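Local atomic coordinates of rhizavidin (Rhizobium etli, PDB entry 3EW1), a protein that binds biotin with high affinity as a dimer and belongs to the avidin family of antiparallel beta-barrels. Residues S17-Q22 with T96-S101; G39-R44 with D119-V124; Y55-R60 with I66-G71. All coordinates share one frame; numbering follows the deposited sequence.

Interaction 1. Residues S17-Q22 with T96-S101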
# COMPACT_ATOMS: atom_id res chain seq x y z
N SER B 17 -1.16 -16.11 5.72
CA SER B 17 -2.59 -16.40 5.54
C SER B 17 -3.09 -16.12 4.15
O SER B 17 -2.61 -15.21 3.48
CB SER B 17 -3.42 -15.63 6.57
OG SER B 17 -3.15 -14.24 6.57
N SER B 18 -4.09 -16.88 3.74
CA SER B 18 -4.74 -16.76 2.44
C SER B 18 -6.15 -16.21 2.59
O SER B 18 -6.82 -16.43 3.63
CB SER B 18 -4.79 -18.12 1.76
OG SER B 18 -3.46 -18.60 1.60
N TRP B 19 -6.61 -15.55 1.53
CA TRP B 19 -7.83 -14.75 1.53
C TRP B 19 -8.44 -14.80 0.14
O TRP B 19 -7.71 -14.92 -0.88
CB TRP B 19 -7.50 -13.30 1.91
CG TRP B 19 -6.77 -13.21 3.20
CD1 TRP B 19 -5.43 -13.38 3.39
CD2 TRP B 19 -7.33 -13.00 4.52
NE1 TRP B 19 -5.12 -13.26 4.72
CE2 TRP B 19 -6.27 -13.05 5.43
CE3 TRP B 19 -8.62 -12.75 4.99
CZ2 TRP B 19 -6.43 -12.87 6.79
CZ3 TRP B 19 -8.80 -12.58 6.36
CH2 TRP B 19 -7.71 -12.64 7.25
N GLN B 20 -9.78 -14.76 0.11
CA GLN B 20 -10.55 -14.71 -1.14
C GLN B 20 -11.57 -13.59 -1.07
O GLN B 20 -12.32 -13.51 -0.09
CB GLN B 20 -11.27 -16.04 -1.36
CG GLN B 20 -11.99 -16.09 -2.69
CD GLN B 20 -12.95 -17.24 -2.77
OE1 GLN B 20 -12.92 -18.02 -3.71
NE2 GLN B 20 -13.83 -17.36 -1.76
N ASN B 21 -11.62 -12.70 -2.07
CA ASN B 21 -12.69 -11.69 -2.07
C ASN B 21 -13.95 -12.16 -2.80
O ASN B 21 -13.99 -13.28 -3.33
CB ASN B 21 -12.22 -10.29 -2.53
CG ASN B 21 -11.97 -10.19 -4.03
OD1 ASN B 21 -12.40 -11.03 -4.81
ND2 ASN B 21 -11.23 -9.16 -4.44
N GLN B 22 -14.97 -11.30 -2.81
CA GLN B 22 -16.26 -11.62 -3.41
C GLN B 22 -16.26 -11.84 -4.92
O GLN B 22 -17.25 -12.35 -5.49
CB GLN B 22 -17.27 -10.53 -3.01
CG GLN B 22 -17.15 -9.19 -3.77
CD GLN B 22 -15.85 -8.40 -3.44
OE1 GLN B 22 -15.41 -8.36 -2.30
NE2 GLN B 22 -15.28 -7.76 -4.45
N THR B 96 -12.50 -14.77 10.09
CA THR B 96 -11.93 -13.44 9.93
C THR B 96 -12.17 -12.93 8.50
O THR B 96 -12.13 -13.70 7.55
CB THR B 96 -10.43 -13.49 10.18
OG1 THR B 96 -10.21 -14.24 11.39
CG2 THR B 96 -9.87 -12.11 10.36
N GLU B 97 -12.43 -11.63 8.35
CA GLU B 97 -12.59 -11.02 7.02
C GLU B 97 -11.87 -9.68 7.03
O GLU B 97 -11.68 -9.07 8.09
CB GLU B 97 -14.07 -10.86 6.60
CG GLU B 97 -14.90 -9.95 7.51
CD GLU B 97 -16.39 -9.81 7.09
OE1 GLU B 97 -17.10 -9.01 7.77
OE2 GLU B 97 -16.86 -10.47 6.12
N ILE B 98 -11.44 -9.23 5.85
CA ILE B 98 -10.87 -7.89 5.76
C ILE B 98 -11.78 -7.07 4.89
O ILE B 98 -12.02 -7.43 3.75
CB ILE B 98 -9.45 -7.94 5.15
CG1 ILE B 98 -8.55 -8.89 5.97
CG2 ILE B 98 -8.81 -6.54 5.09
CD1 ILE B 98 -7.15 -9.19 5.35
N VAL B 99 -12.31 -5.99 5.44
CA VAL B 99 -13.23 -5.10 4.75
C VAL B 99 -12.43 -3.92 4.24
O VAL B 99 -11.74 -3.23 5.03
CB VAL B 99 -14.36 -4.60 5.69
CG1 VAL B 99 -15.26 -3.59 4.96
CG2 VAL B 99 -15.21 -5.77 6.21
N THR B 100 -12.49 -3.69 2.93
CA THR B 100 -11.64 -2.67 2.29
C THR B 100 -12.37 -1.76 1.30
O THR B 100 -13.39 -2.15 0.72
CB THR B 100 -10.47 -3.31 1.48
OG1 THR B 100 -10.96 -3.93 0.29
CG2 THR B 100 -9.62 -4.28 2.28
N SER B 101 -11.81 -0.56 1.10
CA SER B 101 -12.09 0.32 -0.09
C SER B 101 -10.85 0.31 -0.89
O SER B 101 -9.77 0.23 -0.32
CB SER B 101 -12.34 1.75 0.35
OG SER B 101 -13.56 1.78 1.11
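W19 and I98 meet in the interior of the avidin barrel, where strand 15-21 and strand 95-108 face each other across the single strand 111-124 that separates them in the sheet. The two strand segments cross at -55°, their axes 8.5 Å apart at closest, and the indole of W19 bridges the gap, meeting the side chains of T96 and I98 and the backbone O of T96. The indole carries the contact. I98 comes up to it at about a right angle and lays its CD1 over one face of the six-membered ring, 3.7 Å from the centroid and almost on the ring normal, a CH-pi contact. CG1 of I98 covers the same ring farther out, 3.7 Å from W19 CZ3. T96 supplies a neighbour at the rim: its CG2 lies in the ring plane, 3.8 Å from W19 CH2, and reaches this place because it stands anti to the backbone N. The closed eight-stranded barrel turns W19 inward from its first strand and T96 and I98 inward from its seventh, while E97 between them points away and bonds Q90 and Q122. The rotation of the indole is fixed from its own strand: W19 NE1 donates to S17 OG over 2.9 Å, the hydroxyl oxygen tilted 18° out of the ring plane, which satisfies the buried N-H. With CG beside the backbone N (chi1 -54°), the ring also packs against M27 and I29 of strand 26-31. An alanine at W19 would remove the whole flat surface under I98 CD1 and is likely to open a gap between the two strands, with S17 OG losing its indole donor. Two residues on, N21 belongs to the biotin site.

Interaction 2. Residues G39-R44 with D119-V124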
# COMPACT_ATOMS: atom_id res chain seq x y z
N GLY B 39 3.19 -10.20 -0.07
CA GLY B 39 2.38 -11.28 -0.56
C GLY B 39 2.21 -11.27 -2.03
O GLY B 39 2.96 -10.61 -2.73
N GLN B 40 1.20 -11.98 -2.50
CA GLN B 40 0.96 -12.18 -3.92
C GLN B 40 -0.52 -12.14 -4.14
O GLN B 40 -1.26 -12.70 -3.35
CB GLN B 40 1.54 -13.51 -4.41
CG GLN B 40 3.06 -13.60 -4.34
CD GLN B 40 3.76 -12.73 -5.37
OE1 GLN B 40 3.32 -12.63 -6.49
NE2 GLN B 40 4.91 -12.16 -4.98
N TYR B 41 -0.96 -11.45 -5.17
CA TYR B 41 -2.37 -11.31 -5.43
C TYR B 41 -2.69 -11.94 -6.79
O TYR B 41 -1.93 -11.76 -7.78
CB TYR B 41 -2.71 -9.81 -5.43
CG TYR B 41 -4.18 -9.48 -5.49
CD1 TYR B 41 -4.89 -9.53 -6.68
CD2 TYR B 41 -4.86 -9.07 -4.33
CE1 TYR B 41 -6.28 -9.21 -6.71
CE2 TYR B 41 -6.19 -8.73 -4.36
CZ TYR B 41 -6.89 -8.80 -5.54
OH TYR B 41 -8.23 -8.47 -5.54
N VAL B 42 -3.79 -12.68 -6.86
CA VAL B 42 -4.24 -13.28 -8.12
C VAL B 42 -5.64 -12.75 -8.41
O VAL B 42 -6.60 -13.01 -7.67
CB VAL B 42 -4.24 -14.85 -8.16
CG1 VAL B 42 -4.63 -15.33 -9.56
CG2 VAL B 42 -2.86 -15.40 -7.82
N ASN B 43 -5.74 -11.97 -9.47
CA ASN B 43 -6.96 -11.35 -9.89
C ASN B 43 -7.80 -12.34 -10.71
O ASN B 43 -7.27 -13.02 -11.59
CB ASN B 43 -6.63 -10.11 -10.72
CG ASN B 43 -7.83 -9.51 -11.36
OD1 ASN B 43 -8.89 -9.33 -10.72
ND2 ASN B 43 -7.70 -9.15 -12.64
N ARG B 44 -9.09 -12.42 -10.37
CA ARG B 44 -10.06 -13.22 -11.10
C ARG B 44 -11.35 -12.44 -11.36
O ARG B 44 -12.38 -13.04 -11.65
CB ARG B 44 -10.35 -14.51 -10.34
CG ARG B 44 -9.15 -15.41 -10.22
CD ARG B 44 -9.52 -16.73 -9.64
NE ARG B 44 -8.32 -17.52 -9.44
CZ ARG B 44 -7.54 -17.43 -8.36
NH1 ARG B 44 -7.88 -16.59 -7.40
NH2 ARG B 44 -6.45 -18.18 -8.25
N ASP B 119 -13.92 -4.13 -1.65
CA ASP B 119 -13.70 -5.58 -1.65
C ASP B 119 -13.73 -6.03 -0.21
O ASP B 119 -13.20 -5.34 0.66
CB ASP B 119 -12.30 -5.94 -2.15
CG ASP B 119 -12.18 -5.97 -3.64
OD1 ASP B 119 -13.16 -5.80 -4.38
OD2 ASP B 119 -11.03 -6.14 -4.10
N THR B 120 -14.31 -7.21 0.04
CA THR B 120 -14.21 -7.87 1.33
C THR B 120 -13.61 -9.24 1.12
O THR B 120 -14.15 -10.04 0.35
CB THR B 120 -15.61 -7.99 2.00
OG1 THR B 120 -16.09 -6.68 2.27
CG2 THR B 120 -15.56 -8.80 3.33
N PHE B 121 -12.53 -9.52 1.85
CA PHE B 121 -11.76 -10.74 1.75
C PHE B 121 -12.10 -11.67 2.91
O PHE B 121 -12.03 -11.24 4.04
CB PHE B 121 -10.25 -10.40 1.82
CG PHE B 121 -9.74 -9.64 0.63
CD1 PHE B 121 -9.83 -8.24 0.56
CD2 PHE B 121 -9.24 -10.32 -0.45
CE1 PHE B 121 -9.35 -7.51 -0.56
CE2 PHE B 121 -8.75 -9.58 -1.59
CZ PHE B 121 -8.86 -8.21 -1.62
N GLN B 122 -12.40 -12.95 2.60
CA GLN B 122 -12.61 -13.96 3.64
C GLN B 122 -11.35 -14.79 3.83
O GLN B 122 -10.68 -15.16 2.84
CB GLN B 122 -13.73 -14.92 3.22
CG GLN B 122 -15.02 -14.23 2.94
CD GLN B 122 -15.58 -13.47 4.13
OE1 GLN B 122 -15.53 -13.93 5.27
NE2 GLN B 122 -16.12 -12.30 3.86
N TYR B 123 -11.03 -15.12 5.08
CA TYR B 123 -9.92 -15.98 5.40
C TYR B 123 -10.17 -17.35 4.79
O TYR B 123 -11.31 -17.87 4.86
CB TYR B 123 -9.73 -16.07 6.92
CG TYR B 123 -8.72 -17.10 7.33
CD1 TYR B 123 -9.13 -18.37 7.73
CD2 TYR B 123 -7.36 -16.82 7.27
CE1 TYR B 123 -8.22 -19.33 8.10
CE2 TYR B 123 -6.41 -17.78 7.62
CZ TYR B 123 -6.85 -19.04 8.03
OH TYR B 123 -5.90 -20.01 8.40
N VAL B 124 -9.12 -17.94 4.21
CA VAL B 124 -9.15 -19.27 3.61
C VAL B 124 -8.20 -20.20 4.38
O VAL B 124 -7.00 -19.98 4.39
CB VAL B 124 -8.73 -19.16 2.11
CG1 VAL B 124 -8.53 -20.53 1.48
CG2 VAL B 124 -9.74 -18.34 1.35
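D119 OD2 is gripped by W85 NE1 and, weakly, by N21 ND2, and stands 3.9 Å from Y41 OH across the contact. The other carboxylate oxygen, OD1, accepts from Q22 NE2, so both oxygens of this buried group are engaged and its rotation is held. The carboxylate and tyrosine ring planes are turned only 12° apart, although the two side chains run obliquely to each other. F121, two residues beyond D119 on strand 111-124, touches the same tyrosine by carbon: its CZ approaches Y41 CE2 to 3.9 Å, edge to edge, the side chains meeting at about a right angle. Y41 reaches this point from strand 36-42 with CG anti to the backbone N (chi1 -171°), which sends the ring inward across the barrel. F121 in turn packs against N21, M27 and T100, which back the phenyl ring from three other strands. N21, Y41 and D119 all bind biotin, and N43 on the first segment joins them; a clustered Asn, Tyr and Asp deep in the barrel is the polar end of an avidin-type pocket, which in relatives receives the ureido group of biotin.

Interaction 3. Residues Y55-R60 with I66-G71; sequences YPLTGR and IAFSVG
The segments Y55-R60 and I66-G71 form a beta hairpin in the wall of the barrel, antiparallel strands whose directions differ by 155°. Two hydrogen-bonded pairs tie them. T58 and S69 exchange bonds, T58 N to S69 O at 3.1 Å and the return bond, S69 N to T58 O, at 2.8 Å but more bent. R60 N likewise meets A67 O at 2.8 Å, and A67 N returns to R60 O at 3.0 Å. Between them G59 faces F68 with their CA atoms only 3.8 Å apart; a CB on G59 would run into A67 O and F68 CB, so glycine allows this close pairing. F68 CG takes the crowded position between backbone N and carbonyl carbon (chi1 58°), and the ring stacks on W85. L57 CD2 comes obliquely to F68 CD2, though the unstaggered torsions of L57 make the detail doubtful. On the same face V70 wedges CG1 against Y55 CB at 3.8 Å, while CG2 lies beside L57 CB. Toward G71 a water takes over, donating to P56 O and G71 O. The other face, with T58, A67, S69 and R60, is turned to the second subunit: T58 OG1 and S69 OG each bond their own counterparts there. One face thus lines the barrel, where V70 touches the biotin-binding Y41, and the other contributes to the dimer interface of this avidin-family barrel.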
# COMPACT_ATOMS: atom_id res chain seq x y z
N TYR B 55 0.66 -11.37 -8.76
CA TYR B 55 1.23 -10.02 -8.75
C TYR B 55 1.71 -9.69 -7.34
O TYR B 55 0.99 -9.95 -6.37
CB TYR B 55 0.17 -9.02 -9.17
CG TYR B 55 -0.05 -9.09 -10.65
CD1 TYR B 55 -0.96 -9.99 -11.18
CD2 TYR B 55 0.70 -8.29 -11.54
CE1 TYR B 55 -1.15 -10.12 -12.56
CE2 TYR B 55 0.47 -8.39 -12.92
CZ TYR B 55 -0.45 -9.32 -13.42
OH TYR B 55 -0.71 -9.51 -14.75
N PRO B 56 2.91 -9.13 -7.20
CA PRO B 56 3.41 -8.77 -5.86
C PRO B 56 2.49 -7.79 -5.17
O PRO B 56 1.90 -6.89 -5.77
CB PRO B 56 4.77 -8.09 -6.18
CG PRO B 56 5.20 -8.75 -7.50
CD PRO B 56 3.89 -8.81 -8.26
N LEU B 57 2.36 -7.99 -3.86
CA LEU B 57 1.65 -7.06 -3.03
C LEU B 57 2.49 -6.69 -1.85
O LEU B 57 3.30 -7.47 -1.35
CB LEU B 57 0.33 -7.73 -2.62
CG LEU B 57 -0.41 -8.11 -1.36
CD1 LEU B 57 -0.05 -7.56 0.04
CD2 LEU B 57 -1.91 -8.08 -1.65
N THR B 58 2.32 -5.45 -1.41
CA THR B 58 3.06 -4.97 -0.24
C THR B 58 2.14 -4.06 0.55
O THR B 58 1.24 -3.47 0.01
CB THR B 58 4.32 -4.24 -0.70
OG1 THR B 58 5.15 -3.96 0.42
CG2 THR B 58 3.92 -3.02 -1.44
N GLY B 59 2.36 -3.92 1.85
CA GLY B 59 1.39 -3.22 2.69
C GLY B 59 1.92 -2.98 4.09
O GLY B 59 3.08 -3.36 4.40
N ARG B 60 1.07 -2.41 4.95
CA ARG B 60 1.40 -2.14 6.35
C ARG B 60 0.19 -2.41 7.20
O ARG B 60 -0.92 -2.23 6.74
CB ARG B 60 1.82 -0.67 6.57
CG ARG B 60 3.17 -0.24 5.88
CD ARG B 60 4.44 -0.74 6.61
NE ARG B 60 4.43 -0.37 8.03
CZ ARG B 60 5.17 -0.90 9.01
NH1 ARG B 60 6.07 -1.84 8.77
NH2 ARG B 60 4.96 -0.47 10.26
N ILE B 66 -5.27 -2.08 7.99
CA ILE B 66 -4.32 -2.55 7.00
C ILE B 66 -4.48 -1.74 5.74
O ILE B 66 -5.58 -1.34 5.34
CB ILE B 66 -4.52 -4.08 6.69
CG1 ILE B 66 -3.42 -4.58 5.73
CG2 ILE B 66 -5.93 -4.38 6.17
CD1 ILE B 66 -3.42 -6.12 5.51
N ALA B 67 -3.35 -1.51 5.10
CA ALA B 67 -3.35 -0.91 3.75
C ALA B 67 -2.37 -1.70 2.91
O ALA B 67 -1.26 -2.01 3.36
CB ALA B 67 -3.00 0.58 3.81
N PHE B 68 -2.75 -2.02 1.67
CA PHE B 68 -1.85 -2.77 0.82
C PHE B 68 -2.00 -2.35 -0.63
O PHE B 68 -3.00 -1.72 -1.02
CB PHE B 68 -1.99 -4.29 1.04
CG PHE B 68 -3.36 -4.85 0.79
CD1 PHE B 68 -4.32 -4.87 1.81
CD2 PHE B 68 -3.70 -5.37 -0.44
CE1 PHE B 68 -5.59 -5.41 1.60
CE2 PHE B 68 -4.98 -5.94 -0.67
CZ PHE B 68 -5.91 -5.94 0.35
N SER B 69 -1.03 -2.73 -1.44
CA SER B 69 -0.82 -2.13 -2.79
C SER B 69 -0.36 -3.17 -3.80
O SER B 69 0.46 -4.04 -3.46
CB SER B 69 0.28 -1.06 -2.70
OG SER B 69 -0.04 -0.01 -1.80
N VAL B 70 -0.86 -3.07 -5.05
CA VAL B 70 -0.48 -3.99 -6.12
C VAL B 70 -0.28 -3.13 -7.37
O VAL B 70 -1.13 -2.32 -7.70
CB VAL B 70 -1.58 -5.08 -6.37
CG1 VAL B 70 -1.31 -5.90 -7.60
CG2 VAL B 70 -1.74 -6.02 -5.13
N GLY B 71 0.89 -3.27 -8.01
CA GLY B 71 1.11 -2.73 -9.37
C GLY B 71 0.80 -3.85 -10.37
O GLY B 71 1.10 -5.03 -10.11
O HOH W 1 2.68 -5.56 -7.98

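All three contacts belong to one antiparallel barrel of eight strands. The centres of interactions 1 and 2 are 6 Å apart, and those of interactions 1 and 3 and of 2 and 3 lie 13 and 11 Å apart. Along the chain interactions 1 and 2 alternate their segments, whereas 55-60 and 66-71 are nested inside both loops. Strand 111-124 lies between strands 15-21 and 95-108, so interaction 2 shares its wall with interaction 1, and strand 36-42 pairs with 54-62, tying it to interaction 3. I98 also packs on I66. Interaction 2 thus lies at the biotin site, with interaction 1 packed beside it, while the hairpin reaches the second subunit.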